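Long-range contacts in arylmalonate decarboxylase (Bordetella bronchiseptica, PDB 3IP8), which catalyses the decarboxylation of 2-aryl-2-methylmalonates, taking up a proton to give 2-arylpropionates and carbon dioxide: residues I9-P14 / A214-A219; R26-L31 / G225-R230; S71-S76 / T102-A107; A121-Y126 / V172-A177. All blocks are in the same frame, centred on the assembly; numbering follows the deposited sequence.

Contact 1: I9-P14 / A214-A219; sequences IGMIVP and AGFWDA. With B85 (benzylphosphonic acid), chain B.
Met11 and Ile9 of strand 9-13 meet Phe216 and Ala219 of helix 211-223 in a wholly apolar, buried strand-on-helix contact, where the C-terminal helix covers one face of the first parallel sheet. The two short axes pass 10.4 Å apart at 142°, a roughly antiparallel, inclined course expected when a helix packs on a strand of an alpha/beta sheet. Met11 bridges that gap: its chain runs extended beyond CG (chi2 177°), and the terminal methyl CE lies over one face of the Phe216 ring, 3.7 Å from the ring centroid and offset toward the rim. SD stands obliquely to the same ring, making this a Met-aromatic contact as well as a CH-pi one. A long, unbranched, polarisable side chain suits such a reach, and the flat ring gives the methyl a broad surface to rest on. Further along the helix, a small residue is what the spacing allows: Ala219 CB lies 3.9 Å from Ile9 CG2 and 4.1 Å from Met11 CE. Phe216 also meets Phe33 edge-to-face, tying the helix to the next strand, 33-37. Strand 9-13 is an inner strand of its sheet, with strands 33-37 and 69-72 as neighbours, and its C-terminal end opens on the ligand pocket, as is usual in parallel alpha/beta folds. There Pro14 takes over, its CG 3.5 Å from C4 of the benzylphosphonate ring.

Contact 2: R26-L31 / G225-R230; sequences RLYPDL and GGAKAR
Pro29 packs against one flat face of the Arg230 guanidinium, with CG over its centre and 3.6 Å from CZ. The arginine chain bends at chi2 (-71°), which folds the planar group back over the proline ring; the saturated ring is a good match for the weakly hydrated face of a guanidinium, while the N-H groups point outward at its edge. Water 3 lies in that edge plane, accepting from Arg230 NH2 at 2.9 Å and donating to Asp30 OD2, so it bridges Asp30 and Arg230, whose charged atoms are not in direct contact. The backbone holds the same corner: Arg230 N donates to Leu27 O at 3.0 Å, nearly straight at 165° and in the carbonyl plane. Water 1 donates hydrogen bonds to both Leu27 O and Lys228 O.

Deeper in, Tyr28 brings CE1 obliquely against the backbone at Lys228 and Ala229, with CE1 3.8 Å from Ala229 CB. The small alanine leaves room for the aromatic ring, and Phe216 and Val220 of helix 211-223 also touch Tyr28. Water 2, in the ring plane, is 2.6 Å from Tyr28 OH and donates to Ala227 O. Leu31 CD2 closes the apolar part at 3.9 Å from Ala227 CB.

Two loops thus pair at the surface: the end of helix 23-27 running into a type I beta turn, Tyr28 to Leu31, and the C-terminal tail that follows helix 211-223, laid across it by one backbone bond and bridging waters.

Contact 3: S71-S76 / T102-A107; sequences SLMGTS and TTMSTA. With B85 (benzylphosphonic acid), chain B.
Met104 and Met73 cross at about a right angle, their terminal methyls touching: CE to CE is 3.5 Å, tight for two carbons. Met104 sends CG anti to its own nitrogen (chi1 -174°) and reaches across to the 73-75 loop, then bends at chi3, so that SD comes 3.1 Å from Thr75 OG1 while CE turns back to Met73. Met73 is bent twice, at chi2 and chi3, its flexible chain folding against its neighbour. Thr75 crosses Met104 obliquely and uses the same hydroxyl, also hydrogen-bonded to Ser211 OG, to donate to phosphonate oxygen O9 at 2.6 Å. Its backbone N donates to O9 as well, and Ser76 N gives O10 a bond of 2.7 Å at 160°. Gly74, with no side chain, lets its CA come 3.2 Å from phosphonate O11. The Thr75 and Ser76 donors form an anion-binding loop just after strand 69-72, and Gly189 N also binds the ligand.

Behind the loop a short parallel pairing joins Ser71 to Thr102 and Leu72 to Thr103: Leu72 N donates to Thr102 O at 3.0 Å, and Met104 N, already in the helix, to Leu72 O at 2.8 Å, bent to 141°. On one face Ser71 CB meets Thr102 CG2 at 3.6 Å, beta-branched threonine being at home in a strand. Thr103 is the N-cap of helix 104-114, its OG1 accepting from Thr106 N and hydrogen-bonded also to Asn86 OD1. Strand 69-72 lies between strands 9-13 and 101-103, with helix 83-97 against Leu72 and Thr103 and helix 211-223 against Met73 and Thr102.

Contact 4: A121-Y126 / V172-A177; sequences ALATAY and VRAFEA. With B85 (benzylphosphonic acid), chain B.
Strand 119-124 of the second parallel sheet is covered here by the C-terminal part of helix 164-177, a close alpha-on-beta contact made almost entirely by alanines. Ala174 points its methyl at the strand: CB is 3.4 Å from Leu122 O and 4.0 Å from Ala123 CB. From the strand side Ala121 CB approaches the helix backbone, 3.8 Å from Ala174 O, and also meets the CA of Phe175. No hydrogen bond crosses the contact, which rests on methyls set against main-chain atoms and against each other. Small residues are what permit it, since the axes come within 7.4 Å, closer than bulky side chains would let a helix and a strand approach. Their directions differ by 155°, close to antiparallel, as in alpha/beta folds where helices return the chain between parallel strands. Strand 119-124 has strands 144-150 and 183-187 on its two flanks, and the helix leads into the latter; Phe175 touches Ile184 there. Leu122, pointing away from this helix, packs instead on Leu134 and Leu138 of helix 128-140, so the sheet is layered on both faces.

Beyond the strand the chain turns toward the ligand. Thr124 OG1 accepts from Tyr126 N at 3.0 Å and 169°, an ST turn that fixes the start of the tyrosine, and Asn131 gives that hydroxyl a second partner. Tyr126 OH then comes 2.6 Å from phosphonate O10, and Tyr126 OH is also hydrogen-bonded to Ser187 OG.

Contacts 1, 3 and 4 are buried, whereas contact 2 lies partly at the surface, its centre about 17 Å from the chain's, and alone relies on bridging waters and a charged side chain. Contacts 1 and 3 share the first sheet through neighbouring strands 9-13 and 69-72, and a hydrogen bond from Asp218 to Thr102 joins them. Contact 2 adjoins contact 1 where Trp217 packs on Tyr28. Contact 4 belongs to the second sheet, its centre about 20 Å from that of contact 3. Apolar packing joins helix to strand in contacts 1 and 4; contact 3 adds strand pairing and most of the phosphonate bonds, while Pro14 and Tyr126 bring contacts 1 and 4 to the same ligand.

Contact 1: I9-P14 / A214-A219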
loop_
_atom_site.group_PDB
_atom_site.type_symbol
_atom_site.label_atom_id
_atom_site.label_comp_id
_atom_site.label_asym_id
_atom_site.label_seq_id
_atom_site.Cartn_x
_atom_site.Cartn_y
_atom_site.Cartn_z
ATOM N N ILE A 9 -15.751 -4.103 3.931
ATOM C CA ILE A 9 -14.757 -3.517 3.049
ATOM C C ILE A 9 -14.174 -4.582 2.133
ATOM O O ILE A 9 -13.696 -5.615 2.598
ATOM C CB ILE A 9 -13.649 -2.849 3.869
ATOM C CG1 ILE A 9 -14.228 -1.639 4.627
ATOM C CG2 ILE A 9 -12.480 -2.423 2.985
ATOM C CD1 ILE A 9 -13.377 -1.193 5.814
ATOM N N GLY A 10 -14.253 -4.342 0.825
ATOM C CA GLY A 10 -13.732 -5.273 -0.162
ATOM C C GLY A 10 -12.353 -4.842 -0.633
ATOM O O GLY A 10 -12.072 -3.648 -0.830
ATOM N N MET A 11 -11.485 -5.827 -0.834
ATOM C CA MET A 11 -10.110 -5.568 -1.248
ATOM C C MET A 11 -9.722 -6.436 -2.436
ATOM O O MET A 11 -9.892 -7.650 -2.413
ATOM C CB MET A 11 -9.169 -5.802 -0.059
ATOM C CG MET A 11 -9.333 -4.737 1.009
ATOM S SD MET A 11 -8.295 -5.041 2.442
ATOM C CE MET A 11 -8.331 -3.396 3.176
ATOM N N ILE A 12 -9.270 -5.786 -3.502
ATOM C CA ILE A 12 -8.690 -6.491 -4.632
ATOM C C ILE A 12 -7.204 -6.652 -4.310
ATOM O O ILE A 12 -6.485 -5.656 -4.127
ATOM C CB ILE A 12 -8.852 -5.689 -5.931
ATOM C CG1 ILE A 12 -10.310 -5.330 -6.180
ATOM C CG2 ILE A 12 -8.294 -6.455 -7.115
ATOM C CD1 ILE A 12 -10.474 -4.346 -7.335
ATOM N N VAL A 13 -6.728 -7.895 -4.254
ATOM C CA VAL A 13 -5.346 -8.151 -3.851
ATOM C C VAL A 13 -4.571 -8.806 -4.989
ATOM O O VAL A 13 -5.129 -9.568 -5.755
ATOM C CB VAL A 13 -5.278 -9.045 -2.591
ATOM C CG1 VAL A 13 -5.967 -8.351 -1.420
ATOM C CG2 VAL A 13 -5.918 -10.426 -2.844
ATOM N N PRO A 14 -3.277 -8.516 -5.108
ATOM C CA PRO A 14 -2.493 -9.120 -6.191
ATOM C C PRO A 14 -2.432 -10.658 -6.240
ATOM O O PRO A 14 -2.587 -11.194 -7.327
ATOM C CB PRO A 14 -1.108 -8.474 -6.026
ATOM C CG PRO A 14 -1.444 -7.091 -5.492
ATOM C CD PRO A 14 -2.590 -7.353 -4.510
ATOM N N ALA A 214 -1.248 1.254 5.566
ATOM C CA ALA A 214 -1.895 2.456 5.028
ATOM C C ALA A 214 -3.126 2.097 4.197
ATOM O O ALA A 214 -4.135 2.809 4.249
ATOM C CB ALA A 214 -0.924 3.236 4.182
ATOM N N GLY A 215 -3.066 0.992 3.451
ATOM C CA GLY A 215 -4.241 0.512 2.717
ATOM C C GLY A 215 -5.440 0.279 3.618
ATOM O O GLY A 215 -6.556 0.703 3.289
ATOM N N PHE A 216 -5.214 -0.359 4.765
ATOM C CA PHE A 216 -6.297 -0.563 5.739
ATOM C C PHE A 216 -6.804 0.747 6.315
ATOM O O PHE A 216 -8.011 0.980 6.366
ATOM C CB PHE A 216 -5.857 -1.530 6.846
ATOM C CG PHE A 216 -5.932 -2.955 6.408
ATOM C CD1 PHE A 216 -7.119 -3.658 6.512
ATOM C CD2 PHE A 216 -4.830 -3.574 5.832
ATOM C CE1 PHE A 216 -7.225 -4.969 6.074
ATOM C CE2 PHE A 216 -4.919 -4.905 5.404
ATOM C CZ PHE A 216 -6.116 -5.598 5.517
ATOM N N TRP A 217 -5.881 1.589 6.753
ATOM C CA TRP A 217 -6.209 2.881 7.346
ATOM C C TRP A 217 -7.080 3.700 6.393
ATOM O O TRP A 217 -8.109 4.260 6.793
ATOM C CB TRP A 217 -4.900 3.616 7.655
ATOM C CG TRP A 217 -5.042 5.063 8.054
ATOM C CD1 TRP A 217 -5.370 5.551 9.291
ATOM C CD2 TRP A 217 -4.819 6.188 7.212
ATOM N NE1 TRP A 217 -5.382 6.931 9.265
ATOM C CE2 TRP A 217 -5.057 7.350 8.003
ATOM C CE3 TRP A 217 -4.448 6.354 5.878
ATOM C CZ2 TRP A 217 -4.923 8.646 7.485
ATOM C CZ3 TRP A 217 -4.323 7.636 5.364
ATOM C CH2 TRP A 217 -4.570 8.770 6.173
ATOM N N ASP A 218 -6.670 3.756 5.133
ATOM C CA ASP A 218 -7.377 4.519 4.098
ATOM C C ASP A 218 -8.756 3.918 3.797
ATOM O O ASP A 218 -9.752 4.648 3.672
ATOM C CB ASP A 218 -6.485 4.513 2.848
ATOM C CG ASP A 218 -7.111 5.170 1.636
ATOM O OD1 ASP A 218 -7.222 6.413 1.631
ATOM O OD2 ASP A 218 -7.402 4.450 0.651
ATOM N N ALA A 219 -8.822 2.594 3.675
ATOM C CA ALA A 219 -10.090 1.922 3.371
ATOM C C ALA A 219 -11.094 2.105 4.496
ATOM O O ALA A 219 -12.276 2.331 4.252
ATOM C CB ALA A 219 -9.866 0.436 3.079
HETATM C C1 B85 B . 2.966 -7.909 -3.740
HETATM C C2 B85 B . 2.292 -8.998 -3.119
HETATM C C3 B85 B . 1.060 -8.800 -2.539
HETATM C C4 B85 B . 0.435 -7.460 -2.526
HETATM C C5 B85 B . 1.091 -6.395 -3.117
HETATM C C6 B85 B . 2.368 -6.617 -3.725
HETATM C C7 B85 B . 3.230 -5.512 -4.317
HETATM P P8 B85 B . 2.531 -3.818 -4.441
HETATM O O9 B85 B . 2.167 -3.206 -3.019
HETATM O O10 B85 B . 3.539 -2.853 -5.245
HETATM O O11 B85 B . 1.294 -3.922 -5.264
#

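Contact 2: R26-L31 / G225-R230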
loop_
_atom_site.group_PDB
_atom_site.type_symbol
_atom_site.label_atom_id
_atom_site.label_comp_id
_atom_site.label_asym_id
_atom_site.label_seq_id
_atom_site.Cartn_x
_atom_site.Cartn_y
_atom_site.Cartn_z
ATOM N N ARG A 26 -5.094 -7.697 12.761
ATOM C CA ARG A 26 -4.281 -7.112 13.831
ATOM C C ARG A 26 -4.650 -5.648 14.076
ATOM O O ARG A 26 -4.822 -5.209 15.223
ATOM C CB ARG A 26 -2.792 -7.240 13.455
ATOM C CG ARG A 26 -2.303 -8.693 13.466
ATOM C CD ARG A 26 -0.926 -8.879 12.813
ATOM N NE ARG A 26 0.181 -8.495 13.692
ATOM C CZ ARG A 26 1.475 -8.520 13.351
ATOM N NH1 ARG A 26 1.866 -8.890 12.122
ATOM N NH2 ARG A 26 2.387 -8.146 14.240
ATOM N N LEU A 27 -4.795 -4.885 12.998
ATOM C CA LEU A 27 -5.159 -3.489 13.133
ATOM C C LEU A 27 -6.600 -3.298 13.560
ATOM O O LEU A 27 -6.888 -2.454 14.412
ATOM C CB LEU A 27 -4.938 -2.765 11.803
ATOM C CG LEU A 27 -3.496 -2.705 11.320
ATOM C CD1 LEU A 27 -3.480 -2.327 9.837
ATOM C CD2 LEU A 27 -2.726 -1.689 12.148
ATOM N N TYR A 28 -7.494 -4.068 12.941
ATOM C CA TYR A 28 -8.939 -3.851 13.040
ATOM C C TYR A 28 -9.631 -5.196 13.247
ATOM O O TYR A 28 -10.379 -5.662 12.381
ATOM C CB TYR A 28 -9.460 -3.181 11.744
ATOM C CG TYR A 28 -8.897 -1.801 11.495
ATOM C CD1 TYR A 28 -9.288 -0.707 12.266
ATOM C CD2 TYR A 28 -7.974 -1.585 10.479
ATOM C CE1 TYR A 28 -8.756 0.578 12.030
ATOM C CE2 TYR A 28 -7.434 -0.324 10.241
ATOM C CZ TYR A 28 -7.830 0.756 11.019
ATOM O OH TYR A 28 -7.320 2.002 10.781
ATOM N N PRO A 29 -9.384 -5.845 14.389
ATOM C CA PRO A 29 -9.906 -7.205 14.585
ATOM C C PRO A 29 -11.425 -7.287 14.493
ATOM O O PRO A 29 -11.948 -8.345 14.158
ATOM C CB PRO A 29 -9.485 -7.569 16.017
ATOM C CG PRO A 29 -8.846 -6.368 16.608
ATOM C CD PRO A 29 -8.655 -5.311 15.551
ATOM N N ASP A 30 -12.120 -6.200 14.797
ATOM C CA ASP A 30 -13.578 -6.231 14.836
ATOM C C ASP A 30 -14.257 -5.922 13.494
ATOM O O ASP A 30 -15.480 -5.945 13.405
ATOM C CB ASP A 30 -14.093 -5.260 15.900
ATOM C CG ASP A 30 -13.507 -5.538 17.279
ATOM O OD1 ASP A 30 -13.319 -6.726 17.610
ATOM O OD2 ASP A 30 -13.219 -4.570 18.017
ATOM N N LEU A 31 -13.478 -5.625 12.456
ATOM C CA LEU A 31 -14.068 -5.173 11.194
ATOM C C LEU A 31 -14.144 -6.255 10.138
ATOM O O LEU A 31 -13.245 -7.088 10.030
ATOM C CB LEU A 31 -13.281 -3.998 10.631
ATOM C CG LEU A 31 -13.497 -2.651 11.338
ATOM C CD1 LEU A 31 -13.128 -2.710 12.805
ATOM C CD2 LEU A 31 -12.714 -1.546 10.658
ATOM N N GLY A 225 -16.825 4.740 9.308
ATOM C CA GLY A 225 -17.284 4.460 10.665
ATOM C C GLY A 225 -16.505 5.068 11.833
ATOM O O GLY A 225 -16.968 5.036 12.980
ATOM N N GLY A 226 -15.325 5.617 11.557
ATOM C CA GLY A 226 -14.483 6.182 12.599
ATOM C C GLY A 226 -13.797 5.160 13.498
ATOM O O GLY A 226 -13.371 5.500 14.598
ATOM N N ALA A 227 -13.687 3.916 13.034
ATOM C CA ALA A 227 -13.009 2.855 13.786
ATOM C C ALA A 227 -11.554 3.212 14.088
ATOM O O ALA A 227 -10.870 3.813 13.267
ATOM C CB ALA A 227 -13.086 1.524 13.028
ATOM N N LYS A 228 -11.098 2.840 15.278
ATOM C CA LYS A 228 -9.735 3.116 15.710
ATOM C C LYS A 228 -8.919 1.834 15.702
ATOM O O LYS A 228 -9.393 0.793 16.138
ATOM C CB LYS A 228 -9.744 3.700 17.122
ATOM C CG LYS A 228 -8.372 4.115 17.628
ATOM C CD LYS A 228 -8.403 4.501 19.106
ATOM C CE LYS A 228 -7.004 4.851 19.617
ATOM N NZ LYS A 228 -6.354 5.965 18.846
ATOM N N ALA A 229 -7.678 1.917 15.240
ATOM C CA ALA A 229 -6.822 0.739 15.215
ATOM C C ALA A 229 -6.292 0.413 16.610
ATOM O O ALA A 229 -6.175 1.297 17.471
ATOM C CB ALA A 229 -5.660 0.955 14.256
ATOM N N ARG A 230 -5.974 -0.860 16.808
ATOM C CA ARG A 230 -5.259 -1.323 17.994
ATOM C C ARG A 230 -3.912 -0.612 18.049
ATOM O O ARG A 230 -3.421 -0.157 17.022
ATOM C CB ARG A 230 -5.068 -2.836 17.910
ATOM C CG ARG A 230 -6.355 -3.649 18.127
ATOM C CD ARG A 230 -6.825 -3.591 19.592
ATOM N NE ARG A 230 -8.030 -4.407 19.803
ATOM C CZ ARG A 230 -8.014 -5.705 20.075
ATOM N NH1 ARG A 230 -6.855 -6.342 20.177
ATOM N NH2 ARG A 230 -9.158 -6.370 20.236
HETATM O O HOH W 1 -9.331 -1.834 15.920
HETATM O O HOH W 2 -8.374 4.107 11.944
HETATM O O HOH W 3 -11.431 -4.546 20.142
#

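Contact 3: S71-S76 / T102-A107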
loop_
_atom_site.group_PDB
_atom_site.type_symbol
_atom_site.label_atom_id
_atom_site.label_comp_id
_atom_site.label_asym_id
_atom_site.label_seq_id
_atom_site.Cartn_x
_atom_site.Cartn_y
_atom_site.Cartn_z
ATOM N N SER A 71 -11.145 -1.286 -2.171
ATOM C CA SER A 71 -9.801 -0.774 -2.362
ATOM C C SER A 71 -9.009 -1.735 -3.235
ATOM O O SER A 71 -9.015 -2.949 -3.018
ATOM C CB SER A 71 -9.053 -0.633 -1.025
ATOM O OG SER A 71 -7.705 -0.249 -1.312
ATOM N N LEU A 72 -8.309 -1.180 -4.216
ATOM C CA LEU A 72 -7.312 -1.946 -4.957
ATOM C C LEU A 72 -6.032 -1.938 -4.145
ATOM O O LEU A 72 -5.294 -0.941 -4.105
ATOM C CB LEU A 72 -7.097 -1.323 -6.349
ATOM C CG LEU A 72 -5.900 -1.906 -7.101
ATOM C CD1 LEU A 72 -6.136 -3.385 -7.365
ATOM C CD2 LEU A 72 -5.698 -1.172 -8.424
ATOM N N MET A 73 -5.792 -3.054 -3.452
ATOM C CA MET A 73 -4.702 -3.156 -2.490
ATOM C C MET A 73 -3.403 -3.596 -3.161
ATOM O O MET A 73 -2.796 -4.608 -2.808
ATOM C CB MET A 73 -5.128 -4.093 -1.353
ATOM C CG MET A 73 -6.272 -3.487 -0.525
ATOM S SD MET A 73 -5.681 -2.220 0.653
ATOM C CE MET A 73 -4.851 -3.265 1.884
ATOM N N GLY A 74 -2.988 -2.806 -4.141
ATOM C CA GLY A 74 -1.699 -2.999 -4.779
ATOM C C GLY A 74 -1.097 -1.626 -5.014
ATOM O O GLY A 74 -1.772 -0.775 -5.582
ATOM N N THR A 75 0.115 -1.398 -4.517
ATOM C CA THR A 75 0.793 -0.104 -4.676
ATOM C C THR A 75 1.310 0.059 -6.115
ATOM O O THR A 75 0.860 0.940 -6.875
ATOM C CB THR A 75 1.956 0.060 -3.667
ATOM O OG1 THR A 75 1.680 -0.744 -2.507
ATOM C CG2 THR A 75 2.090 1.512 -3.239
ATOM N N SER A 76 2.241 -0.803 -6.517
ATOM C CA SER A 76 2.823 -0.648 -7.832
ATOM C C SER A 76 1.807 -0.885 -8.940
ATOM O O SER A 76 1.893 -0.235 -9.955
ATOM C CB SER A 76 4.079 -1.516 -8.020
ATOM O OG SER A 76 3.815 -2.864 -7.676
ATOM N N THR A 102 -10.989 3.160 -3.845
ATOM C CA THR A 102 -9.697 3.764 -3.559
ATOM C C THR A 102 -8.615 2.789 -4.017
ATOM O O THR A 102 -8.927 1.702 -4.501
ATOM C CB THR A 102 -9.555 4.134 -2.069
ATOM O OG1 THR A 102 -8.371 4.916 -1.883
ATOM C CG2 THR A 102 -9.463 2.905 -1.198
ATOM N N THR A 103 -7.358 3.183 -3.906
ATOM C CA THR A 103 -6.222 2.320 -4.222
ATOM C C THR A 103 -5.168 2.436 -3.134
ATOM O O THR A 103 -5.126 3.408 -2.388
ATOM C CB THR A 103 -5.509 2.682 -5.552
ATOM O OG1 THR A 103 -4.772 3.909 -5.408
ATOM C CG2 THR A 103 -6.511 2.813 -6.687
ATOM N N MET A 104 -4.251 1.481 -3.124
ATOM C CA MET A 104 -3.156 1.516 -2.162
ATOM C C MET A 104 -2.170 2.672 -2.447
ATOM O O MET A 104 -1.523 3.190 -1.511
ATOM C CB MET A 104 -2.476 0.143 -2.173
ATOM C CG MET A 104 -1.398 -0.047 -1.130
ATOM S SD MET A 104 -0.833 -1.769 -1.097
ATOM C CE MET A 104 -1.995 -2.454 0.066
ATOM N N SER A 105 -2.042 3.109 -3.707
ATOM C CA SER A 105 -1.180 4.252 -3.985
ATOM C C SER A 105 -1.813 5.503 -3.387
ATOM O O SER A 105 -1.117 6.335 -2.819
ATOM C CB SER A 105 -0.970 4.402 -5.502
ATOM O OG SER A 105 0.030 3.476 -5.942
ATOM N N THR A 106 -3.133 5.620 -3.506
ATOM C CA THR A 106 -3.862 6.713 -2.860
ATOM C C THR A 106 -3.707 6.635 -1.344
ATOM O O THR A 106 -3.524 7.657 -0.683
ATOM C CB THR A 106 -5.328 6.737 -3.287
ATOM O OG1 THR A 106 -5.373 7.203 -4.645
ATOM C CG2 THR A 106 -6.166 7.703 -2.399
ATOM N N ALA A 107 -3.735 5.422 -0.809
ATOM C CA ALA A 107 -3.616 5.225 0.635
ATOM C C ALA A 107 -2.284 5.746 1.136
ATOM O O ALA A 107 -2.217 6.447 2.145
ATOM C CB ALA A 107 -3.771 3.732 0.998
HETATM C C1 B85 B . 2.966 -7.909 -3.740
HETATM C C2 B85 B . 2.292 -8.998 -3.119
HETATM C C3 B85 B . 1.060 -8.800 -2.539
HETATM C C4 B85 B . 0.435 -7.460 -2.526
HETATM C C5 B85 B . 1.091 -6.395 -3.117
HETATM C C6 B85 B . 2.368 -6.617 -3.725
HETATM C C7 B85 B . 3.230 -5.512 -4.317
HETATM P P8 B85 B . 2.531 -3.818 -4.441
HETATM O O9 B85 B . 2.167 -3.206 -3.019
HETATM O O10 B85 B . 3.539 -2.853 -5.245
HETATM O O11 B85 B . 1.294 -3.922 -5.264
#

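Contact 4: A121-Y126 / V172-A177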
loop_
_atom_site.group_PDB
_atom_site.type_symbol
_atom_site.label_atom_id
_atom_site.label_comp_id
_atom_site.label_asym_id
_atom_site.label_seq_id
_atom_site.Cartn_x
_atom_site.Cartn_y
_atom_site.Cartn_z
ATOM N N ALA A 121 11.913 9.228 2.276
ATOM C CA ALA A 121 12.915 8.216 1.947
ATOM C C ALA A 121 12.170 6.966 1.510
ATOM O O ALA A 121 11.174 6.608 2.132
ATOM C CB ALA A 121 13.814 7.921 3.167
ATOM N N LEU A 122 12.661 6.295 0.475
ATOM C CA LEU A 122 11.963 5.122 -0.055
ATOM C C LEU A 122 12.655 3.841 0.383
ATOM O O LEU A 122 13.865 3.657 0.161
ATOM C CB LEU A 122 11.900 5.160 -1.588
ATOM C CG LEU A 122 11.375 6.435 -2.244
ATOM C CD1 LEU A 122 11.284 6.198 -3.731
ATOM C CD2 LEU A 122 10.027 6.863 -1.658
ATOM N N ALA A 123 11.872 2.938 0.964
ATOM C CA ALA A 123 12.359 1.619 1.368
ATOM C C ALA A 123 11.405 0.653 0.706
ATOM O O ALA A 123 10.226 0.642 1.040
ATOM C CB ALA A 123 12.312 1.478 2.863
ATOM N N THR A 124 11.873 -0.107 -0.274
ATOM C CA THR A 124 10.914 -0.898 -1.051
ATOM C C THR A 124 11.360 -2.324 -1.283
ATOM O O THR A 124 12.535 -2.670 -1.130
ATOM C CB THR A 124 10.631 -0.316 -2.461
ATOM O OG1 THR A 124 11.658 -0.756 -3.357
ATOM C CG2 THR A 124 10.556 1.224 -2.457
ATOM N N ALA A 125 10.413 -3.154 -1.714
ATOM C CA ALA A 125 10.760 -4.516 -2.054
ATOM C C ALA A 125 11.178 -4.680 -3.498
ATOM O O ALA A 125 11.441 -5.806 -3.904
ATOM C CB ALA A 125 9.580 -5.470 -1.754
ATOM N N TYR A 126 11.255 -3.589 -4.264
ATOM C CA TYR A 126 11.161 -3.701 -5.729
ATOM C C TYR A 126 12.478 -3.651 -6.479
ATOM O O TYR A 126 13.499 -3.219 -5.933
ATOM C CB TYR A 126 10.324 -2.565 -6.313
ATOM C CG TYR A 126 8.997 -2.290 -5.651
ATOM C CD1 TYR A 126 8.060 -3.307 -5.460
ATOM C CD2 TYR A 126 8.644 -0.994 -5.311
ATOM C CE1 TYR A 126 6.812 -3.022 -4.870
ATOM C CE2 TYR A 126 7.408 -0.710 -4.724
ATOM C CZ TYR A 126 6.508 -1.731 -4.517
ATOM O OH TYR A 126 5.280 -1.454 -3.948
ATOM N N VAL A 172 15.956 1.607 7.997
ATOM C CA VAL A 172 17.068 2.323 8.613
ATOM C C VAL A 172 18.100 2.754 7.554
ATOM O O VAL A 172 18.547 3.909 7.531
ATOM C CB VAL A 172 17.719 1.474 9.726
ATOM C CG1 VAL A 172 19.021 2.127 10.186
ATOM C CG2 VAL A 172 16.737 1.325 10.886
ATOM N N ARG A 173 18.476 1.835 6.669
ATOM C CA ARG A 173 19.403 2.195 5.586
ATOM C C ARG A 173 18.888 3.282 4.634
ATOM O O ARG A 173 19.640 4.158 4.208
ATOM C CB ARG A 173 19.824 0.959 4.787
ATOM C CG ARG A 173 20.706 0.020 5.588
ATOM C CD ARG A 173 21.335 -1.082 4.730
ATOM N NE ARG A 173 20.344 -2.053 4.257
ATOM C CZ ARG A 173 19.962 -2.182 2.988
ATOM N NH1 ARG A 173 20.490 -1.393 2.058
ATOM N NH2 ARG A 173 19.046 -3.090 2.654
ATOM N N ALA A 174 17.608 3.216 4.291
ATOM C CA ALA A 174 16.975 4.243 3.461
ATOM C C ALA A 174 17.055 5.619 4.135
ATOM O O ALA A 174 17.395 6.629 3.495
ATOM C CB ALA A 174 15.499 3.863 3.173
ATOM N N PHE A 175 16.747 5.663 5.427
ATOM C CA PHE A 175 16.784 6.930 6.142
ATOM C C PHE A 175 18.226 7.424 6.360
ATOM O O PHE A 175 18.534 8.622 6.237
ATOM C CB PHE A 175 16.048 6.799 7.478
ATOM C CG PHE A 175 15.922 8.101 8.222
ATOM C CD1 PHE A 175 14.980 9.054 7.835
ATOM C CD2 PHE A 175 16.768 8.398 9.282
ATOM C CE1 PHE A 175 14.871 10.268 8.517
ATOM C CE2 PHE A 175 16.646 9.607 9.994
ATOM C CZ PHE A 175 15.703 10.545 9.595
ATOM N N GLU A 176 19.109 6.491 6.688
ATOM C CA GLU A 176 20.532 6.783 6.805
ATOM C C GLU A 176 21.048 7.523 5.569
ATOM O O GLU A 176 21.879 8.422 5.674
ATOM C CB GLU A 176 21.287 5.468 6.981
ATOM C CG GLU A 176 22.783 5.563 7.131
ATOM C CD GLU A 176 23.322 4.203 7.484
ATOM O OE1 GLU A 176 23.309 3.337 6.580
ATOM O OE2 GLU A 176 23.693 3.976 8.669
ATOM N N ALA A 177 20.557 7.156 4.389
ATOM C CA ALA A 177 20.987 7.803 3.160
ATOM C C ALA A 177 20.510 9.247 3.051
ATOM O O ALA A 177 21.108 10.056 2.323
ATOM C CB ALA A 177 20.479 7.005 1.968
HETATM C C1 B85 B . 2.966 -7.909 -3.740
HETATM C C2 B85 B . 2.292 -8.998 -3.119
HETATM C C3 B85 B . 1.060 -8.800 -2.539
HETATM C C4 B85 B . 0.435 -7.460 -2.526
HETATM C C5 B85 B . 1.091 -6.395 -3.117
HETATM C C6 B85 B . 2.368 -6.617 -3.725
HETATM C C7 B85 B . 3.230 -5.512 -4.317
HETATM P P8 B85 B . 2.531 -3.818 -4.441
HETATM O O9 B85 B . 2.167 -3.206 -3.019
HETATM O O10 B85 B . 3.539 -2.853 -5.245
HETATM O O11 B85 B . 1.294 -3.922 -5.264
#